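Local coordinates for putative peptide ABC-transport system periplasmic peptide-binding protein (Campylobacter jejuni, PDB 4OEV) that binds nickel ions outside the cytoplasm and probably delivers them to an ABC-type importer, within a family generally assigned to peptide uptake, at residues D391-D403 with W411-L425. Numbering follows the deposited sequence.
Sequences DFHTFRVFESSQD and WNFGHYHDKKVDIAL
The backbone oxygen of Glu-399 is gripped from opposite faces of its carbonyl plane, by Gln-402 N and by Asn-412 ND2, the latter at 3.1 Å. It marks the end of the short helix 395-398, in the periplasmic binding protein fold of this family 5 solute-binding protein, where the chain turns to run beside residues 411-425. An asparagine suits position 412 because one amide serves both sides: ND2 also donates to Tyr-416 O, while OD1 accepts from Tyr-416 N; these three bonds fix the rotation of the amide, both ND2 acceptors lying close to its plane.

Beyond the helix, Asp-422 receives Ser-400 in a two-pronged bond, Ser-400 N to OD1 and OG to OD2, each 2.8 Å long. A carboxylate offers two acceptor oxygens to the two donors of Ser-400; Glu-399 OE1 comes within 3.9 Å of Asp-422 OD1, a like-charge approach, and is itself bonded to Gln-426 NE2. Asp-403 likewise divides its oxygens between two histidines. With CG anti to the backbone N (chi1 -172°), its OD1 accepts a hydrogen bond from His-415 ND1 at 2.5 Å, and OD2 offers its anti lone pair to His-417 NE2 at 2.6 Å. Each ring nitrogen donates within its own ring plane, and two such donors would be expected to favour a negative Asp-403.

At the other end, Trp-411, whose side chain comes within about 7 Å of the bound oxalate, supplies a broad flat surface. The Arg-396 guanidinium stacks on its six-membered ring, planes 19° apart, with a bend at chi3 laying the chain along the indole; NH2 continues to Ser-99 O. The indole edge meets the face of the His-393 ring in a T-shaped pair, Trp-411 CZ3 standing 3.7 Å from His-393 CD2.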
ATOM      1  N   ASP A 391       1.866   8.118   8.581  1.00 33.75           N
ATOM      2  CA  ASP A 391       2.165   9.043   7.494  1.00 32.59           C
ATOM      3  C   ASP A 391       2.143   8.378   6.131  1.00 33.58           C
ATOM      4  O   ASP A 391       1.757   9.010   5.146  1.00 27.60           O
ATOM      5  CB  ASP A 391       3.569   9.690   7.725  1.00 47.11           C
ATOM      6  CG  ASP A 391       3.921  10.785   6.665  1.00 37.28           C
ATOM      7  OD1 ASP A 391       3.144  11.745   6.489  1.00 33.16           O
ATOM      8  OD2 ASP A 391       4.983  10.689   6.008  1.00 39.52           O
ATOM      9  N   PHE A 392       2.562   7.102   6.049  1.00 33.64           N
ATOM     10  CA  PHE A 392       2.932   6.537   4.722  1.00 33.26           C
ATOM     11  C   PHE A 392       1.790   6.355   3.703  1.00 30.58           C
ATOM     12  O   PHE A 392       1.980   6.565   2.468  1.00 25.66           O
ATOM     13  CB  PHE A 392       3.650   5.190   4.935  1.00 31.45           C
ATOM     14  CG  PHE A 392       5.023   5.339   5.515  1.00 34.53           C
ATOM     15  CD1 PHE A 392       5.707   6.517   5.379  1.00 37.41           C
ATOM     16  CD2 PHE A 392       5.595   4.312   6.270  1.00 35.37           C
ATOM     17  CE1 PHE A 392       7.003   6.676   5.949  1.00 38.79           C
ATOM     18  CE2 PHE A 392       6.868   4.470   6.832  1.00 39.59           C
ATOM     19  CZ  PHE A 392       7.567   5.656   6.672  1.00 37.85           C
ATOM     20  N   HIS A 393       0.600   5.955   4.149  1.00 30.33           N
ATOM     21  CA  HIS A 393      -0.482   5.956   3.155  1.00 28.19           C
ATOM     22  C   HIS A 393      -1.480   7.089   3.443  1.00 26.28           C
ATOM     23  O   HIS A 393      -2.647   7.023   3.103  1.00 26.62           O
ATOM     24  CB  HIS A 393      -1.174   4.585   3.098  1.00 27.79           C
ATOM     25  CG  HIS A 393      -0.344   3.549   2.400  1.00 30.80           C
ATOM     26  ND1 HIS A 393      -0.884   2.487   1.707  1.00 32.10           N
ATOM     27  CD2 HIS A 393       1.002   3.456   2.239  1.00 30.90           C
ATOM     28  CE1 HIS A 393       0.091   1.751   1.201  1.00 32.16           C
ATOM     29  NE2 HIS A 393       1.247   2.336   1.478  1.00 30.13           N
ATOM     30  N   THR A 394      -1.021   8.173   4.043  1.00 26.76           N
ATOM     31  CA  THR A 394      -1.960   9.268   4.167  1.00 25.23           C
ATOM     32  C   THR A 394      -1.450  10.477   3.462  1.00 27.30           C
ATOM     33  O   THR A 394      -2.225  11.138   2.747  1.00 26.29           O
ATOM     34  CB  THR A 394      -2.309   9.656   5.661  1.00 29.06           C
ATOM     35  OG1 THR A 394      -1.107   9.946   6.371  1.00 29.67           O
ATOM     36  CG2 THR A 394      -3.070   8.549   6.396  1.00 27.12           C
ATOM     37  N   PHE A 395      -0.150  10.786   3.608  1.00 27.62           N
ATOM     38  CA  PHE A 395       0.340  11.983   2.961  1.00 25.06           C
ATOM     39  C   PHE A 395       0.221  11.934   1.408  1.00 28.03           C
ATOM     40  O   PHE A 395      -0.367  12.859   0.771  1.00 29.77           O
ATOM     41  CB  PHE A 395       1.793  12.272   3.383  1.00 24.19           C
ATOM     42  CG  PHE A 395       2.259  13.697   3.052  1.00 25.07           C
ATOM     43  CD1 PHE A 395       1.985  14.730   3.918  1.00 26.10           C
ATOM     44  CD2 PHE A 395       2.934  13.975   1.854  1.00 28.02           C
ATOM     45  CE1 PHE A 395       2.426  16.071   3.622  1.00 29.24           C
ATOM     46  CE2 PHE A 395       3.353  15.305   1.526  1.00 31.17           C
ATOM     47  CZ  PHE A 395       3.093  16.340   2.410  1.00 30.55           C
ATOM     48  N   ARG A 396       0.702  10.877   0.777  1.00 24.69           N
ATOM     49  CA  ARG A 396       0.639  10.855  -0.700  1.00 22.84           C
ATOM     50  C   ARG A 396      -0.802  10.666  -1.177  1.00 23.69           C
ATOM     51  O   ARG A 396      -1.068  10.845  -2.378  1.00 24.02           O
ATOM     52  CB  ARG A 396       1.481   9.711  -1.292  1.00 21.70           C
ATOM     53  CG  ARG A 396       2.990  10.067  -1.271  1.00 23.87           C
ATOM     54  CD  ARG A 396       3.882   8.836  -1.521  1.00 25.61           C
ATOM     55  NE  ARG A 396       3.910   7.999  -0.322  1.00 31.08           N
ATOM     56  CZ  ARG A 396       4.672   6.907  -0.174  1.00 31.12           C
ATOM     57  NH1 ARG A 396       4.641   6.243   0.968  1.00 29.62           N
ATOM     58  NH2 ARG A 396       5.466   6.490  -1.148  1.00 31.88           N
ATOM     59  N   VAL A 397      -1.676  10.263  -0.262  1.00 21.46           N
ATOM     60  CA  VAL A 397      -3.076   9.907  -0.701  1.00 22.89           C
ATOM     61  C   VAL A 397      -4.082  11.074  -0.618  1.00 26.82           C
ATOM     62  O   VAL A 397      -4.938  11.218  -1.514  1.00 27.07           O
ATOM     63  CB  VAL A 397      -3.591   8.710   0.120  1.00 23.23           C
ATOM     64  CG1 VAL A 397      -5.144   8.392  -0.142  1.00 24.39           C
ATOM     65  CG2 VAL A 397      -2.790   7.483  -0.192  1.00 25.82           C
ATOM     66  N   PHE A 398      -3.982  11.889   0.438  1.00 26.89           N
ATOM     67  CA  PHE A 398      -4.987  12.928   0.768  1.00 24.64           C
ATOM     68  C   PHE A 398      -4.457  14.343   0.647  1.00 27.39           C
ATOM     69  O   PHE A 398      -5.227  15.288   0.548  1.00 26.90           O
ATOM     70  CB  PHE A 398      -5.488  12.737   2.210  1.00 25.18           C
ATOM     71  CG  PHE A 398      -6.149  11.363   2.431  1.00 28.41           C
ATOM     72  CD1 PHE A 398      -7.381  11.092   1.865  1.00 26.53           C
ATOM     73  CD2 PHE A 398      -5.514  10.378   3.175  1.00 25.76           C
ATOM     74  CE1 PHE A 398      -7.982   9.827   2.039  1.00 27.85           C
ATOM     75  CE2 PHE A 398      -6.094   9.124   3.352  1.00 26.65           C
ATOM     76  CZ  PHE A 398      -7.342   8.853   2.790  1.00 28.53           C
ATOM     77  N   GLU A 399      -3.140  14.517   0.753  1.00 24.22           N
ATOM     78  CA  GLU A 399      -2.661  15.877   0.783  1.00 22.09           C
ATOM     79  C   GLU A 399      -2.704  16.557  -0.575  1.00 26.30           C
ATOM     80  O   GLU A 399      -2.462  15.929  -1.651  1.00 26.83           O
ATOM     81  CB  GLU A 399      -1.233  15.881   1.410  1.00 28.24           C
ATOM     82  CG  GLU A 399      -0.922  17.060   2.328  1.00 32.13           C
ATOM     83  CD  GLU A 399      -0.197  18.099   1.546  1.00 39.31           C
ATOM     84  OE1 GLU A 399       0.075  19.186   2.095  1.00 41.44           O
ATOM     85  OE2 GLU A 399       0.179  17.796   0.376  1.00 42.11           O
ATOM     86  N   SER A 400      -3.002  17.874  -0.557  1.00 25.45           N
ATOM     87  CA  SER A 400      -3.237  18.603  -1.813  1.00 23.31           C
ATOM     88  C   SER A 400      -2.107  18.554  -2.803  1.00 24.63           C
ATOM     89  O   SER A 400      -2.353  18.454  -4.000  1.00 22.54           O
ATOM     90  CB  SER A 400      -3.472  20.113  -1.550  1.00 31.54           C
ATOM     91  OG  SER A 400      -4.814  20.314  -1.166  1.00 36.08           O
ATOM     92  N   SER A 401      -0.839  18.676  -2.342  1.00 24.11           N
ATOM     93  CA  SER A 401       0.268  18.698  -3.286  1.00 29.67           C
ATOM     94  C   SER A 401       0.509  17.337  -3.963  1.00 28.09           C
ATOM     95  O   SER A 401       1.359  17.203  -4.866  1.00 28.12           O
ATOM     96  CB  SER A 401       1.586  19.168  -2.616  1.00 30.80           C
ATOM     97  OG  SER A 401       2.030  18.227  -1.631  1.00 32.73           O
ATOM     98  N   GLN A 402      -0.220  16.336  -3.517  1.00 30.56           N
ATOM     99  CA  GLN A 402      -0.043  14.968  -3.991  1.00 30.52           C
ATOM    100  C   GLN A 402      -1.163  14.566  -4.941  1.00 32.04           C
ATOM    101  O   GLN A 402      -1.269  13.404  -5.332  1.00 27.79           O
ATOM    102  CB  GLN A 402       0.009  14.054  -2.761  1.00 28.59           C
ATOM    103  CG  GLN A 402       1.065  14.520  -1.804  1.00 29.19           C
ATOM    104  CD  GLN A 402       2.441  14.333  -2.362  1.00 25.40           C
ATOM    105  OE1 GLN A 402       2.769  13.229  -2.762  1.00 27.70           O
ATOM    106  NE2 GLN A 402       3.287  15.418  -2.390  1.00 24.02           N
ATOM    107  N   ASP A 403      -1.990  15.551  -5.313  1.00 26.52           N
ATOM    108  CA  ASP A 403      -2.886  15.434  -6.420  1.00 26.17           C
ATOM    109  C   ASP A 403      -2.136  14.953  -7.650  1.00 25.27           C
ATOM    110  O   ASP A 403      -1.134  15.561  -8.050  1.00 27.30           O
ATOM    111  CB  ASP A 403      -3.559  16.810  -6.674  1.00 28.84           C
ATOM    112  CG  ASP A 403      -4.691  16.761  -7.706  1.00 31.00           C
ATOM    113  OD1 ASP A 403      -4.669  15.942  -8.663  1.00 30.52           O
ATOM    114  OD2 ASP A 403      -5.609  17.610  -7.549  1.00 29.33           O
ATOM    115  N   TRP A 411      -0.412  10.183  -4.938  1.00 25.61           N
ATOM    116  CA  TRP A 411      -1.371   9.082  -4.955  1.00 21.98           C
ATOM    117  C   TRP A 411      -2.802   9.598  -4.735  1.00 23.77           C
ATOM    118  O   TRP A 411      -3.734   8.817  -4.550  1.00 25.83           O
ATOM    119  CB  TRP A 411      -1.045   8.065  -3.870  1.00 23.96           C
ATOM    120  CG  TRP A 411       0.227   7.317  -4.044  1.00 29.17           C
ATOM    121  CD1 TRP A 411       1.067   7.327  -5.122  1.00 32.62           C
ATOM    122  CD2 TRP A 411       0.793   6.429  -3.085  1.00 32.55           C
ATOM    123  NE1 TRP A 411       2.174   6.511  -4.860  1.00 33.60           N
ATOM    124  CE2 TRP A 411       2.012   5.953  -3.615  1.00 33.86           C
ATOM    125  CE3 TRP A 411       0.403   6.017  -1.802  1.00 35.84           C
ATOM    126  CZ2 TRP A 411       2.834   5.053  -2.912  1.00 35.06           C
ATOM    127  CZ3 TRP A 411       1.232   5.127  -1.105  1.00 35.92           C
ATOM    128  CH2 TRP A 411       2.414   4.663  -1.665  1.00 34.69           C
ATOM    129  N   ASN A 412      -2.953  10.919  -4.770  1.00 23.88           N
ATOM    130  CA  ASN A 412      -4.235  11.551  -4.555  1.00 25.87           C
ATOM    131  C   ASN A 412      -5.016  11.551  -5.871  1.00 25.49           C
ATOM    132  O   ASN A 412      -5.105  12.570  -6.556  1.00 25.71           O
ATOM    133  CB  ASN A 412      -4.000  12.982  -4.012  1.00 25.21           C
ATOM    134  CG  ASN A 412      -5.272  13.700  -3.618  1.00 28.17           C
ATOM    135  OD1 ASN A 412      -6.406  13.304  -4.010  1.00 26.30           O
ATOM    136  ND2 ASN A 412      -5.107  14.814  -2.916  1.00 27.62           N
ATOM    137  N   PHE A 413      -5.599  10.407  -6.216  1.00 24.61           N
ATOM    138  CA  PHE A 413      -6.139  10.213  -7.509  1.00 25.82           C
ATOM    139  C   PHE A 413      -7.513  10.866  -7.729  1.00 26.58           C
ATOM    140  O   PHE A 413      -7.897  11.024  -8.891  1.00 24.81           O
ATOM    141  CB  PHE A 413      -6.222   8.713  -7.829  1.00 28.93           C
ATOM    142  CG  PHE A 413      -4.849   8.022  -7.902  1.00 25.15           C
ATOM    143  CD1 PHE A 413      -3.727   8.746  -8.198  1.00 27.33           C
ATOM    144  CD2 PHE A 413      -4.735   6.655  -7.794  1.00 28.38           C
ATOM    145  CE1 PHE A 413      -2.456   8.115  -8.277  1.00 31.54           C
ATOM    146  CE2 PHE A 413      -3.474   6.036  -7.900  1.00 29.58           C
ATOM    147  CZ  PHE A 413      -2.368   6.761  -8.141  1.00 30.58           C
ATOM    148  N   GLY A 414      -8.215  11.197  -6.631  1.00 25.21           N
ATOM    149  CA  GLY A 414      -9.522  11.850  -6.684  1.00 24.16           C
ATOM    150  C   GLY A 414      -9.422  13.361  -6.716  1.00 26.34           C
ATOM    151  O   GLY A 414     -10.441  14.041  -6.852  1.00 27.63           O
ATOM    152  N   HIS A 415      -8.200  13.896  -6.637  1.00 22.96           N
ATOM    153  CA  HIS A 415      -7.998  15.348  -6.725  1.00 24.44           C
ATOM    154  C   HIS A 415      -8.649  16.032  -5.566  1.00 23.08           C
ATOM    155  O   HIS A 415      -9.342  17.051  -5.705  1.00 26.55           O
ATOM    156  CB  HIS A 415      -8.522  15.879  -8.051  1.00 27.60           C
ATOM    157  CG  HIS A 415      -8.094  15.012  -9.194  1.00 28.57           C
ATOM    158  ND1 HIS A 415      -6.762  14.852  -9.544  1.00 27.34           N
ATOM    159  CD2 HIS A 415      -8.804  14.191 -10.003  1.00 28.37           C
ATOM    160  CE1 HIS A 415      -6.681  13.974 -10.532  1.00 28.30           C
ATOM    161  NE2 HIS A 415      -7.913  13.560 -10.828  1.00 28.37           N
ATOM    162  N   TYR A 416      -8.433  15.444  -4.413  1.00 21.66           N
ATOM    163  CA  TYR A 416      -9.038  15.945  -3.160  1.00 21.55           C
ATOM    164  C   TYR A 416      -8.219  17.093  -2.595  1.00 27.47           C
ATOM    165  O   TYR A 416      -7.030  16.920  -2.436  1.00 26.21           O
ATOM    166  CB  TYR A 416      -9.075  14.819  -2.161  1.00 22.62           C
ATOM    167  CG  TYR A 416      -9.631  15.162  -0.786  1.00 26.72           C
ATOM    168  CD1 TYR A 416     -10.981  15.500  -0.618  1.00 24.23           C
ATOM    169  CD2 TYR A 416      -8.841  15.072   0.335  1.00 26.45           C
ATOM    170  CE1 TYR A 416     -11.500  15.779   0.656  1.00 25.05           C
ATOM    171  CE2 TYR A 416      -9.341  15.324   1.599  1.00 26.93           C
ATOM    172  CZ  TYR A 416     -10.677  15.680   1.762  1.00 27.18           C
ATOM    173  OH  TYR A 416     -11.135  15.931   3.083  1.00 27.64           O
ATOM    174  N   HIS A 417      -8.824  18.247  -2.306  1.00 29.11           N
ATOM    175  CA  HIS A 417      -8.075  19.398  -1.720  1.00 31.86           C
ATOM    176  C   HIS A 417      -8.802  19.890  -0.487  1.00 31.88           C
ATOM    177  O   HIS A 417      -9.882  20.477  -0.602  1.00 31.15           O
ATOM    178  CB  HIS A 417      -7.953  20.528  -2.738  1.00 35.83           C
ATOM    179  CG  HIS A 417      -7.109  20.183  -3.924  1.00 41.63           C
ATOM    180  ND1 HIS A 417      -5.957  20.882  -4.254  1.00 47.07           N
ATOM    181  CD2 HIS A 417      -7.242  19.215  -4.859  1.00 42.11           C
ATOM    182  CE1 HIS A 417      -5.426  20.352  -5.342  1.00 46.56           C
ATOM    183  NE2 HIS A 417      -6.183  19.332  -5.724  1.00 41.73           N
ATOM    184  N   ASP A 418      -8.262  19.644   0.698  1.00 30.03           N
ATOM    185  CA  ASP A 418      -8.881  20.120   1.958  1.00 30.65           C
ATOM    186  C   ASP A 418      -7.850  20.773   2.836  1.00 31.82           C
ATOM    187  O   ASP A 418      -6.807  20.150   3.134  1.00 25.41           O
ATOM    188  CB  ASP A 418      -9.516  18.981   2.734  1.00 28.78           C
ATOM    189  CG  ASP A 418     -10.265  19.446   3.954  1.00 34.38           C
ATOM    190  OD1 ASP A 418      -9.694  19.519   5.074  1.00 32.85           O
ATOM    191  OD2 ASP A 418     -11.470  19.765   3.798  1.00 39.00           O
ATOM    192  N   LYS A 419      -8.097  22.024   3.232  1.00 32.07           N
ATOM    193  CA  LYS A 419      -7.110  22.734   4.025  1.00 29.32           C
ATOM    194  C   LYS A 419      -6.872  22.113   5.408  1.00 31.39           C
ATOM    195  O   LYS A 419      -5.709  22.043   5.860  1.00 33.13           O
ATOM    196  CB  LYS A 419      -7.497  24.207   4.223  1.00 28.11           C
ATOM    197  CG  LYS A 419      -7.295  25.101   3.039  1.00 28.54           C
ATOM    198  CD  LYS A 419      -7.563  26.557   3.514  1.00 30.96           C
ATOM    199  CE  LYS A 419      -7.686  27.536   2.319  1.00 29.49           C
ATOM    200  NZ  LYS A 419      -8.266  28.811   2.872  1.00 27.38           N
ATOM    201  N   LYS A 420      -7.934  21.699   6.101  1.00 30.95           N
ATOM    202  CA  LYS A 420      -7.742  21.141   7.440  1.00 35.54           C
ATOM    203  C   LYS A 420      -6.987  19.794   7.339  1.00 34.85           C
ATOM    204  O   LYS A 420      -6.170  19.482   8.198  1.00 35.18           O
ATOM    205  CB  LYS A 420      -9.062  20.973   8.198  1.00 39.09           C
ATOM    206  CG  LYS A 420      -9.669  22.298   8.720  1.00 44.79           C
ATOM    207  CD  LYS A 420     -11.019  22.058   9.393  1.00 50.17           C
ATOM    208  CE  LYS A 420     -12.123  21.808   8.357  1.00 54.53           C
ATOM    209  NZ  LYS A 420     -13.432  21.290   8.928  1.00 57.39           N
ATOM    210  N   VAL A 421      -7.266  19.012   6.294  1.00 32.93           N
ATOM    211  CA  VAL A 421      -6.505  17.792   6.113  1.00 35.32           C
ATOM    212  C   VAL A 421      -5.031  18.112   5.850  1.00 36.00           C
ATOM    213  O   VAL A 421      -4.152  17.527   6.514  1.00 33.46           O
ATOM    214  CB  VAL A 421      -7.037  16.942   5.002  1.00 34.95           C
ATOM    215  CG1 VAL A 421      -6.031  15.868   4.668  1.00 34.50           C
ATOM    216  CG2 VAL A 421      -8.462  16.341   5.424  1.00 27.15           C
ATOM    217  N   ASP A 422      -4.753  19.032   4.920  1.00 34.62           N
ATOM    218  CA  ASP A 422      -3.352  19.374   4.609  1.00 35.88           C
ATOM    219  C   ASP A 422      -2.580  19.767   5.850  1.00 36.15           C
ATOM    220  O   ASP A 422      -1.465  19.288   6.062  1.00 31.44           O
ATOM    221  CB  ASP A 422      -3.219  20.507   3.583  1.00 36.69           C
ATOM    222  CG  ASP A 422      -3.640  20.099   2.192  1.00 36.04           C
ATOM    223  OD1 ASP A 422      -3.778  18.863   1.923  1.00 34.45           O
ATOM    224  OD2 ASP A 422      -3.818  21.020   1.338  1.00 31.71           O
ATOM    225  N   ILE A 423      -3.180  20.630   6.672  1.00 35.25           N
ATOM    226  CA  ILE A 423      -2.536  21.157   7.866  1.00 36.00           C
ATOM    227  C   ILE A 423      -2.314  20.068   8.941  1.00 35.22           C
ATOM    228  O   ILE A 423      -1.286  20.017   9.632  1.00 32.34           O
ATOM    229  CB  ILE A 423      -3.379  22.295   8.445  1.00 35.15           C
ATOM    230  CG1 ILE A 423      -3.376  23.478   7.481  1.00 33.91           C
ATOM    231  CG2 ILE A 423      -2.876  22.706   9.799  1.00 35.04           C
ATOM    232  CD1 ILE A 423      -4.443  24.530   7.807  1.00 34.87           C
ATOM    233  N   ALA A 424      -3.297  19.203   9.069  1.00 35.54           N
ATOM    234  CA  ALA A 424      -3.258  18.171  10.075  1.00 33.69           C
ATOM    235  C   ALA A 424      -2.146  17.194   9.769  1.00 33.40           C
ATOM    236  O   ALA A 424      -1.369  16.856  10.654  1.00 36.87           O
ATOM    237  CB  ALA A 424      -4.610  17.461  10.162  1.00 35.75           C
ATOM    238  N   LEU A 425      -2.063  16.736   8.527  1.00 32.36           N
ATOM    239  CA  LEU A 425      -1.031  15.763   8.163  1.00 32.24           C
ATOM    240  C   LEU A 425       0.371  16.344   8.204  1.00 33.35           C
ATOM    241  O   LEU A 425       1.369  15.631   8.461  1.00 33.21           O
ATOM    242  CB  LEU A 425      -1.289  15.235   6.785  1.00 30.18           C
ATOM    243  CG  LEU A 425      -2.553  14.351   6.675  1.00 30.88           C
ATOM    244  CD1 LEU A 425      -2.678  13.904   5.262  1.00 33.24           C
ATOM    245  CD2 LEU A 425      -2.438  13.115   7.589  1.00 31.53           C
TER
HETATM  246  O   HOH W   1       1.000  12.631   8.510  1.00 39.71           O
HETATM  247  O   HOH W   2      -6.034  17.782   1.036  1.00 27.89           O